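PDB 4YJ6: aryl acylamidase from bacterium CSBL00001, which probably hydrolyses the amide bond of N-acylated aromatic amines, as a member of the amidase signature family. Local coordinates for residues 32-37 against 174-179; 36-41 against 51-56; 81-86 against 128-133. All coordinates share one frame; numbering follows the deposited sequence.

Contact 1: residues 32-37 against 174-179; sequences ESTIDL and GIVPVA
Thr34 and Leu37 lie one turn apart on the helix and present mostly methyl and methylene groups to Ile175 and Val176. Two apolar pairs carry the packing. The CB of Leu37 rests 4.1 Å from CG2 of Ile175. The CG2 of Thr34 meets CG1 of Val176 at 3.9 Å, the two side chains crossing at about a right angle. The first torsion of Thr34 (chi1 -61°) turns CG2 opposite the backbone N and sends OG1 to the N side. The same methyl also lies 3.9 Å from Ile175 O, and Leu37 CD1 is 4.1 Å from that oxygen.

No direct hydrogen bond joins the segments. A water fills that role, donating to Thr34 OG1 at 2.9 Å and to Ile175 O at 2.8 Å. Thr34 OG1 is also hydrogen-bonded to Val30 O, one turn back in its helix.

Gly174 has positive phi (85°) in a Schellman motif, which ends helix 165-172. The contact is buried packing of helix 27-45 against the loop between helix 165-172 and strand 178-183. Leu170 of helix 165-172 packs on Ile175 and Val176. Pro80, at the start of strand 80-84, touches Thr34 and Val176.

Contact 2: residues 36-41 against 51-56; sequences DLIEQR and KAYDEA
Tyr53 and Lys51 converge on one carboxylate oxygen of Glu39. This grip and the packing at Ile38 make the tight side of the contact. Tyr53 OH donates to Glu39 OE2 at 2.7 Å. Glu39 OE2 accepts this bond with its anti lone pair, the one turned away from OE1. The oxygen lies at the edge of the ring and in its plane, while the carboxylate stands 89° to that plane. Lys51 NZ reaches the same Glu39 OE2 at 2.7 Å in a salt bridge. It arrives on the syn side, 21° out of the carboxylate plane. The two donors thus grip one oxygen from different sides, which would tend to favour the charged carboxylate. Glu39 gets there by a bend at chi2 (-61°), whereas Lys51 runs straight out beyond CG. The CB of Lys51 lies over one face of the Tyr53 ring, offset toward the rim.

Ile38 is the buried partner. Its side chain and that of Tyr53 approach from opposite directions. Ile38 CG2 is 3.2 Å from Tyr53 OH, and Ile38 CD1 is 4.2 Å from Tyr53 CE1. A phenylalanine here removes the hydroxyl, and Glu39 OE2 would probably lose one of its two donors, the carboxylate becoming freer to turn.

The solvent side is looser. There the charged chains of Glu39 and Lys51 are exposed, and Glu39 OE1 stays 3.6 Å from Lys51 NZ.

The contact links helix 27-45 to the end of strand 48-51 and the start of helix 53-69, with Ala52 at the N-cap. Ile35 of helix 27-45 also packs on Tyr53. Leu128 of strand 126-131 touches Ile38 and Ala56, and its backbone bonds to Ala52.

Contact 3: residues 81-86 against 128-133; sequences TLMKDL and LGQTNS
Leu128 N donates to Thr81 O at 2.8 Å, one of four backbone bonds between these segments in a parallel pairing. Met83 N bonds to Gly129 O, Thr131 N to Met83 O and Asp85 N to Thr131 O. The bond from Thr131 N to Met83 O is short but bent, 2.7 Å with 138° at the hydrogen. Gln130 CA adds a CA-H...O contact to Met83 O at 3.0 Å.

Met83, a selenomethionine, and Gln130 run side by side on one face, CG to CG 3.7 Å. Leu82 CD1 packs on Leu128 CB. At Gly129 a side chain would crowd Leu82 CD2 and the carbonyl O of Leu128.

Waters join polar groups. One donates to Leu82 O and accepts from Thr131 OG1 at 2.7 Å. Another links Gln130 OE1 and, weakly, Asp85 OD2, which also bonds to Thr96. Asp85 centres an inverse gamma turn.

Lys84 is fully extended, and its NZ bonds to Ser163, Ser164 and Thr182. This is consistent with the lysine of the Ser-cisSer-Lys triad of amidase signature enzymes. Strand 126-131 lies between 80-84 and 48-51 in a small sheet, with helices 27-45 and 165-172 packed against it.

How the contacts relate
Helix 27-45, near the N terminus, supplies one segment of both contact 1 and contact 2, with Asp36 and Leu37 in both. Contact 2 closes a short loop through strand 48-51 to the start of helix 53-69. The chain then goes on to strand 80-84 and, by way of helix 115-122, to strand 126-131, where contact 3 closes. Contact 1 closes last, after helix 165-172. Contact 2 and then contact 3 thus close in series within its span. Leu128 also reaches Thr34 and so ties contact 3 to contact 1. Thr81 OG1 probably bonds to Val178 O, tying the small sheet to strand 178-183 of the large one.

Contact 1: residues 32-37 against 174-179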
loop_
_atom_site.group_PDB
_atom_site.type_symbol
_atom_site.label_atom_id
_atom_site.label_comp_id
_atom_site.label_asym_id
_atom_site.label_seq_id
_atom_site.Cartn_x
_atom_site.Cartn_y
_atom_site.Cartn_z
ATOM N N GLU A 32 1.620 2.828 -25.372
ATOM C CA GLU A 32 0.854 1.842 -26.159
ATOM C C GLU A 32 1.193 0.420 -25.733
ATOM O O GLU A 32 0.330 -0.441 -25.676
ATOM C CB GLU A 32 1.112 2.013 -27.666
ATOM C CG GLU A 32 0.762 3.388 -28.213
ATOM C CD GLU A 32 -0.733 3.764 -28.095
ATOM O OE1 GLU A 32 -1.601 2.888 -27.848
ATOM O OE2 GLU A 32 -1.024 4.981 -28.279
ATOM N N SER A 33 2.458 0.174 -25.414
ATOM C CA SER A 33 2.882 -1.154 -24.985
ATOM C C SER A 33 2.334 -1.497 -23.603
ATOM O O SER A 33 2.055 -2.665 -23.323
ATOM C CB SER A 33 4.399 -1.256 -24.968
ATOM O OG SER A 33 4.931 -1.134 -26.280
ATOM N N THR A 34 2.180 -0.492 -22.749
ATOM C CA THR A 34 1.610 -0.733 -21.417
ATOM C C THR A 34 0.119 -1.016 -21.573
ATOM O O THR A 34 -0.442 -1.877 -20.913
ATOM C CB THR A 34 1.826 0.464 -20.467
ATOM O OG1 THR A 34 3.232 0.670 -20.304
ATOM C CG2 THR A 34 1.222 0.179 -19.068
ATOM N N ILE A 35 -0.519 -0.292 -22.482
ATOM C CA ILE A 35 -1.934 -0.491 -22.747
ATOM C C ILE A 35 -2.130 -1.929 -23.238
ATOM O O ILE A 35 -3.057 -2.615 -22.819
ATOM C CB ILE A 35 -2.450 0.537 -23.781
ATOM C CG1 ILE A 35 -2.600 1.908 -23.117
ATOM C CG2 ILE A 35 -3.807 0.111 -24.393
ATOM C CD1 ILE A 35 -2.849 3.102 -24.130
ATOM N N ASP A 36 -1.242 -2.383 -24.110
ATOM C CA ASP A 36 -1.349 -3.738 -24.624
ATOM C C ASP A 36 -1.311 -4.743 -23.473
ATOM O O ASP A 36 -2.105 -5.701 -23.448
ATOM C CB ASP A 36 -0.211 -4.064 -25.585
ATOM C CG ASP A 36 -0.307 -3.314 -26.902
ATOM O OD1 ASP A 36 -1.410 -2.823 -27.240
ATOM O OD2 ASP A 36 0.747 -3.236 -27.584
ATOM N N LEU A 37 -0.391 -4.532 -22.523
ATOM C CA LEU A 37 -0.274 -5.442 -21.371
ATOM C C LEU A 37 -1.533 -5.408 -20.501
ATOM O O LEU A 37 -1.985 -6.444 -20.030
ATOM C CB LEU A 37 0.952 -5.088 -20.504
ATOM C CG LEU A 37 2.300 -5.416 -21.121
ATOM C CD1 LEU A 37 3.412 -4.872 -20.251
ATOM C CD2 LEU A 37 2.467 -6.939 -21.290
ATOM N N GLY A 174 3.943 -7.662 -13.533
ATOM C CA GLY A 174 4.931 -7.105 -14.438
ATOM C C GLY A 174 4.417 -5.958 -15.325
ATOM O O GLY A 174 5.153 -5.484 -16.190
ATOM N N ILE A 175 3.183 -5.507 -15.084
ATOM C CA ILE A 175 2.481 -4.642 -16.039
ATOM C C ILE A 175 2.948 -3.195 -15.937
ATOM O O ILE A 175 3.074 -2.526 -16.952
ATOM C CB ILE A 175 0.973 -4.753 -15.856
ATOM C CG1 ILE A 175 0.521 -6.170 -16.260
ATOM C CG2 ILE A 175 0.188 -3.718 -16.752
ATOM C CD1 ILE A 175 -0.872 -6.522 -15.822
ATOM N N VAL A 176 3.181 -2.707 -14.720
ATOM C CA VAL A 176 3.877 -1.451 -14.513
ATOM C C VAL A 176 4.908 -1.682 -13.396
ATOM O O VAL A 176 4.721 -2.597 -12.582
ATOM C CB VAL A 176 2.950 -0.297 -14.079
ATOM C CG1 VAL A 176 2.071 0.215 -15.288
ATOM C CG2 VAL A 176 2.089 -0.718 -12.878
ATOM N N PRO A 177 5.981 -0.873 -13.365
ATOM C CA PRO A 177 7.037 -1.138 -12.365
ATOM C C PRO A 177 6.735 -0.549 -10.992
ATOM O O PRO A 177 7.327 -0.976 -10.011
ATOM C CB PRO A 177 8.282 -0.462 -12.964
ATOM C CG PRO A 177 7.685 0.666 -13.835
ATOM C CD PRO A 177 6.409 0.108 -14.383
ATOM N N VAL A 178 5.805 0.389 -10.915
ATOM C CA VAL A 178 5.465 1.029 -9.629
ATOM C C VAL A 178 3.988 1.381 -9.709
ATOM O O VAL A 178 3.465 1.697 -10.795
ATOM C CB VAL A 178 6.330 2.298 -9.354
ATOM C CG1 VAL A 178 6.227 3.297 -10.524
ATOM C CG2 VAL A 178 5.898 2.975 -8.012
ATOM N N ALA A 179 3.272 1.282 -8.591
ATOM C CA ALA A 179 1.872 1.715 -8.544
ATOM C C ALA A 179 1.625 2.382 -7.187
ATOM O O ALA A 179 2.284 2.043 -6.204
ATOM C CB ALA A 179 0.913 0.520 -8.752
HETATM O O HOH W 1 4.738 -1.002 -18.529
#

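Contact 2: residues 36-41 against 51-56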
loop_
_atom_site.group_PDB
_atom_site.type_symbol
_atom_site.label_atom_id
_atom_site.label_comp_id
_atom_site.label_asym_id
_atom_site.label_seq_id
_atom_site.Cartn_x
_atom_site.Cartn_y
_atom_site.Cartn_z
ATOM N N ASP A 36 -1.242 -2.383 -24.110
ATOM C CA ASP A 36 -1.349 -3.738 -24.624
ATOM C C ASP A 36 -1.311 -4.743 -23.473
ATOM O O ASP A 36 -2.105 -5.701 -23.448
ATOM C CB ASP A 36 -0.211 -4.064 -25.585
ATOM C CG ASP A 36 -0.307 -3.314 -26.902
ATOM O OD1 ASP A 36 -1.410 -2.823 -27.240
ATOM O OD2 ASP A 36 0.747 -3.236 -27.584
ATOM N N LEU A 37 -0.391 -4.532 -22.523
ATOM C CA LEU A 37 -0.274 -5.442 -21.371
ATOM C C LEU A 37 -1.533 -5.408 -20.501
ATOM O O LEU A 37 -1.985 -6.444 -20.030
ATOM C CB LEU A 37 0.952 -5.088 -20.504
ATOM C CG LEU A 37 2.300 -5.416 -21.121
ATOM C CD1 LEU A 37 3.412 -4.872 -20.251
ATOM C CD2 LEU A 37 2.467 -6.939 -21.290
ATOM N N ILE A 38 -2.087 -4.218 -20.271
ATOM C CA ILE A 38 -3.300 -4.129 -19.490
ATOM C C ILE A 38 -4.413 -4.868 -20.216
ATOM O O ILE A 38 -5.141 -5.646 -19.618
ATOM C CB ILE A 38 -3.731 -2.657 -19.242
ATOM C CG1 ILE A 38 -2.710 -1.953 -18.313
ATOM C CG2 ILE A 38 -5.135 -2.625 -18.680
ATOM C CD1 ILE A 38 -2.904 -0.389 -18.205
ATOM N N GLU A 39 -4.579 -4.595 -21.513
ATOM C CA GLU A 39 -5.683 -5.211 -22.232
ATOM C C GLU A 39 -5.557 -6.734 -22.301
ATOM O O GLU A 39 -6.560 -7.444 -22.294
ATOM C CB GLU A 39 -5.801 -4.591 -23.642
ATOM C CG GLU A 39 -6.182 -3.126 -23.583
ATOM C CD GLU A 39 -7.538 -2.901 -22.922
ATOM O OE1 GLU A 39 -8.518 -3.603 -23.275
ATOM O OE2 GLU A 39 -7.622 -2.031 -22.032
ATOM N N GLN A 40 -4.325 -7.225 -22.352
ATOM C CA GLN A 40 -4.051 -8.641 -22.512
ATOM C C GLN A 40 -4.129 -9.384 -21.168
ATOM O O GLN A 40 -4.644 -10.500 -21.098
ATOM C CB GLN A 40 -2.648 -8.820 -23.077
ATOM C CG GLN A 40 -2.261 -10.283 -23.252
ATOM C CD GLN A 40 -0.782 -10.487 -23.529
ATOM O OE1 GLN A 40 0.057 -9.708 -23.083
ATOM N NE2 GLN A 40 -0.455 -11.557 -24.257
ATOM N N ARG A 41 -3.631 -8.743 -20.111
ATOM C CA ARG A 41 -3.330 -9.451 -18.852
ATOM C C ARG A 41 -4.296 -9.106 -17.716
ATOM O O ARG A 41 -4.544 -9.926 -16.831
ATOM C CB ARG A 41 -1.887 -9.144 -18.421
ATOM C CG ARG A 41 -0.824 -9.712 -19.359
ATOM C CD ARG A 41 0.570 -9.506 -18.826
ATOM N NE ARG A 41 0.850 -10.419 -17.708
ATOM C CZ ARG A 41 1.303 -11.657 -17.853
ATOM N NH1 ARG A 41 1.580 -12.140 -19.076
ATOM N NH2 ARG A 41 1.524 -12.404 -16.786
ATOM N N LYS A 51 -9.587 3.600 -17.040
ATOM C CA LYS A 51 -8.515 3.690 -18.010
ATOM C C LYS A 51 -8.486 5.113 -18.531
ATOM O O LYS A 51 -9.529 5.642 -18.958
ATOM C CB LYS A 51 -8.759 2.698 -19.157
ATOM C CG LYS A 51 -8.699 1.254 -18.678
ATOM C CD LYS A 51 -9.249 0.240 -19.701
ATOM C CE LYS A 51 -9.086 -1.191 -19.157
ATOM N NZ LYS A 51 -9.583 -2.235 -20.120
ATOM N N ALA A 52 -7.308 5.732 -18.462
ATOM C CA ALA A 52 -7.114 7.117 -18.918
ATOM C C ALA A 52 -6.132 7.107 -20.094
ATOM O O ALA A 52 -5.153 7.865 -20.135
ATOM C CB ALA A 52 -6.566 7.997 -17.781
ATOM N N TYR A 53 -6.430 6.268 -21.065
ATOM C CA TYR A 53 -5.469 6.012 -22.114
ATOM C C TYR A 53 -5.220 7.264 -22.951
ATOM O O TYR A 53 -4.078 7.582 -23.299
ATOM C CB TYR A 53 -5.970 4.880 -23.003
ATOM C CG TYR A 53 -5.991 3.516 -22.362
ATOM C CD1 TYR A 53 -5.414 3.287 -21.104
ATOM C CD2 TYR A 53 -6.568 2.440 -23.026
ATOM C CE1 TYR A 53 -5.396 1.994 -20.557
ATOM C CE2 TYR A 53 -6.552 1.161 -22.475
ATOM C CZ TYR A 53 -5.968 0.956 -21.238
ATOM O OH TYR A 53 -5.957 -0.313 -20.681
ATOM N N ASP A 54 -6.271 7.993 -23.318
ATOM C CA ASP A 54 -6.009 9.144 -24.186
ATOM C C ASP A 54 -5.231 10.227 -23.445
ATOM O O ASP A 54 -4.371 10.887 -24.023
ATOM C CB ASP A 54 -7.318 9.731 -24.764
ATOM C CG ASP A 54 -7.824 8.952 -25.966
ATOM O OD1 ASP A 54 -7.132 8.019 -26.432
ATOM O OD2 ASP A 54 -8.932 9.287 -26.446
ATOM N N GLU A 55 -5.481 10.380 -22.143
ATOM C CA GLU A 55 -4.739 11.379 -21.406
ATOM C C GLU A 55 -3.266 11.025 -21.405
ATOM O O GLU A 55 -2.401 11.900 -21.556
ATOM C CB GLU A 55 -5.227 11.480 -19.961
ATOM C CG GLU A 55 -4.581 12.653 -19.245
ATOM C CD GLU A 55 -5.010 12.792 -17.810
ATOM O OE1 GLU A 55 -6.176 13.198 -17.590
ATOM O OE2 GLU A 55 -4.193 12.478 -16.917
ATOM N N ALA A 56 -2.985 9.749 -21.151
ATOM C CA ALA A 56 -1.630 9.278 -21.157
ATOM C C ALA A 56 -0.996 9.492 -22.522
ATOM O O ALA A 56 0.177 9.868 -22.582
ATOM C CB ALA A 56 -1.562 7.830 -20.763
#

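Contact 3: residues 81-86 against 128-133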
loop_
_atom_site.group_PDB
_atom_site.type_symbol
_atom_site.label_atom_id
_atom_site.label_comp_id
_atom_site.label_asym_id
_atom_site.label_seq_id
_atom_site.Cartn_x
_atom_site.Cartn_y
_atom_site.Cartn_z
ATOM N N THR A 81 2.435 4.352 -14.750
ATOM C CA THR A 81 1.955 3.941 -13.439
ATOM C C THR A 81 0.445 4.155 -13.379
ATOM O O THR A 81 -0.150 4.712 -14.319
ATOM C CB THR A 81 2.688 4.728 -12.300
ATOM O OG1 THR A 81 2.362 4.124 -11.034
ATOM C CG2 THR A 81 2.248 6.207 -12.265
ATOM N N LEU A 82 -0.189 3.679 -12.312
ATOM C CA LEU A 82 -1.613 3.945 -12.080
ATOM C C LEU A 82 -1.817 4.344 -10.615
ATOM O O LEU A 82 -1.017 3.918 -9.747
ATOM C CB LEU A 82 -2.469 2.706 -12.385
ATOM C CG LEU A 82 -2.651 2.321 -13.854
ATOM C CD1 LEU A 82 -1.457 1.525 -14.379
ATOM C CD2 LEU A 82 -3.922 1.492 -13.989
HETATM N N MSE A 83 -2.845 5.155 -10.352
HETATM C CA MSE A 83 -3.119 5.596 -8.962
HETATM C C MSE A 83 -4.235 4.682 -8.455
HETATM O O MSE A 83 -4.832 3.882 -9.229
HETATM C CB MSE A 83 -3.568 7.059 -8.928
HETATM C CG MSE A 83 -4.930 7.175 -9.584
HETATM SE SE MSE A 83 -5.609 8.943 -9.392
HETATM C CE MSE A 83 -5.742 9.099 -7.454
ATOM N N LYS A 84 -4.524 4.804 -7.167
ATOM C CA LYS A 84 -5.541 3.958 -6.516
ATOM C C LYS A 84 -6.895 4.664 -6.409
ATOM O O LYS A 84 -6.971 5.838 -6.001
ATOM C CB LYS A 84 -5.031 3.622 -5.117
ATOM C CG LYS A 84 -6.023 2.807 -4.249
ATOM C CD LYS A 84 -5.296 2.460 -2.943
ATOM C CE LYS A 84 -6.274 1.853 -1.952
ATOM N NZ LYS A 84 -5.581 1.512 -0.691
ATOM N N ASP A 85 -7.970 3.934 -6.702
ATOM C CA ASP A 85 -9.320 4.475 -6.584
ATOM C C ASP A 85 -9.860 4.390 -5.131
ATOM O O ASP A 85 -10.826 3.670 -4.852
ATOM C CB ASP A 85 -10.240 3.689 -7.554
ATOM C CG ASP A 85 -11.678 4.189 -7.531
ATOM O OD1 ASP A 85 -11.903 5.338 -7.081
ATOM O OD2 ASP A 85 -12.567 3.423 -8.017
ATOM N N LEU A 86 -9.255 5.143 -4.211
ATOM C CA LEU A 86 -9.754 5.226 -2.843
ATOM C C LEU A 86 -9.458 6.650 -2.377
ATOM O O LEU A 86 -8.294 7.005 -2.181
ATOM C CB LEU A 86 -9.068 4.185 -1.924
ATOM C CG LEU A 86 -9.497 4.316 -0.457
ATOM C CD1 LEU A 86 -11.034 4.110 -0.305
ATOM C CD2 LEU A 86 -8.735 3.292 0.402
ATOM N N LEU A 128 -1.782 6.051 -16.230
ATOM C CA LEU A 128 -2.602 5.312 -17.198
ATOM C C LEU A 128 -4.031 5.066 -16.714
ATOM O O LEU A 128 -4.868 4.612 -17.493
ATOM C CB LEU A 128 -1.948 3.956 -17.578
ATOM C CG LEU A 128 -1.182 4.159 -18.908
ATOM C CD1 LEU A 128 0.128 4.874 -18.627
ATOM C CD2 LEU A 128 -0.941 2.876 -19.640
ATOM N N GLY A 129 -4.322 5.346 -15.444
ATOM C CA GLY A 129 -5.641 5.034 -14.891
ATOM C C GLY A 129 -5.628 4.784 -13.391
ATOM O O GLY A 129 -4.705 5.233 -12.710
ATOM N N GLN A 130 -6.649 4.077 -12.892
ATOM C CA GLN A 130 -6.806 3.817 -11.446
ATOM C C GLN A 130 -6.969 2.341 -11.180
ATOM O O GLN A 130 -7.482 1.606 -12.032
ATOM C CB GLN A 130 -8.060 4.498 -10.911
ATOM C CG GLN A 130 -8.074 6.013 -11.109
ATOM C CD GLN A 130 -9.384 6.619 -10.653
ATOM O OE1 GLN A 130 -10.442 5.991 -10.794
ATOM N NE2 GLN A 130 -9.340 7.851 -10.145
ATOM N N THR A 131 -6.587 1.926 -9.972
ATOM C CA THR A 131 -6.657 0.544 -9.550
ATOM C C THR A 131 -7.721 0.298 -8.478
ATOM O O THR A 131 -8.092 1.199 -7.725
ATOM C CB THR A 131 -5.280 0.085 -8.986
ATOM O OG1 THR A 131 -4.872 1.009 -7.968
ATOM C CG2 THR A 131 -4.224 0.083 -10.102
ATOM N N ASN A 132 -8.181 -0.957 -8.392
ATOM C CA ASN A 132 -9.311 -1.343 -7.535
ATOM C C ASN A 132 -8.967 -1.334 -6.036
ATOM O O ASN A 132 -7.837 -1.667 -5.659
ATOM C CB ASN A 132 -9.716 -2.775 -7.911
ATOM C CG ASN A 132 -11.148 -3.118 -7.516
ATOM O OD1 ASN A 132 -11.968 -2.259 -7.293
ATOM N ND2 ASN A 132 -11.435 -4.419 -7.432
ATOM N N SER A 133 -9.968 -0.985 -5.223
ATOM C CA SER A 133 -9.899 -1.010 -3.755
ATOM C C SER A 133 -11.252 -1.543 -3.267
ATOM O O SER A 133 -12.259 -1.379 -3.962
ATOM C CB SER A 133 -9.666 0.441 -3.222
ATOM O OG SER A 133 -9.890 0.568 -1.796
HETATM O O HOH W 2 -2.394 2.139 -7.947
HETATM O O HOH W 3 -12.075 0.773 -6.839
HETATM O O HOH W 4 -12.937 4.754 -10.479
#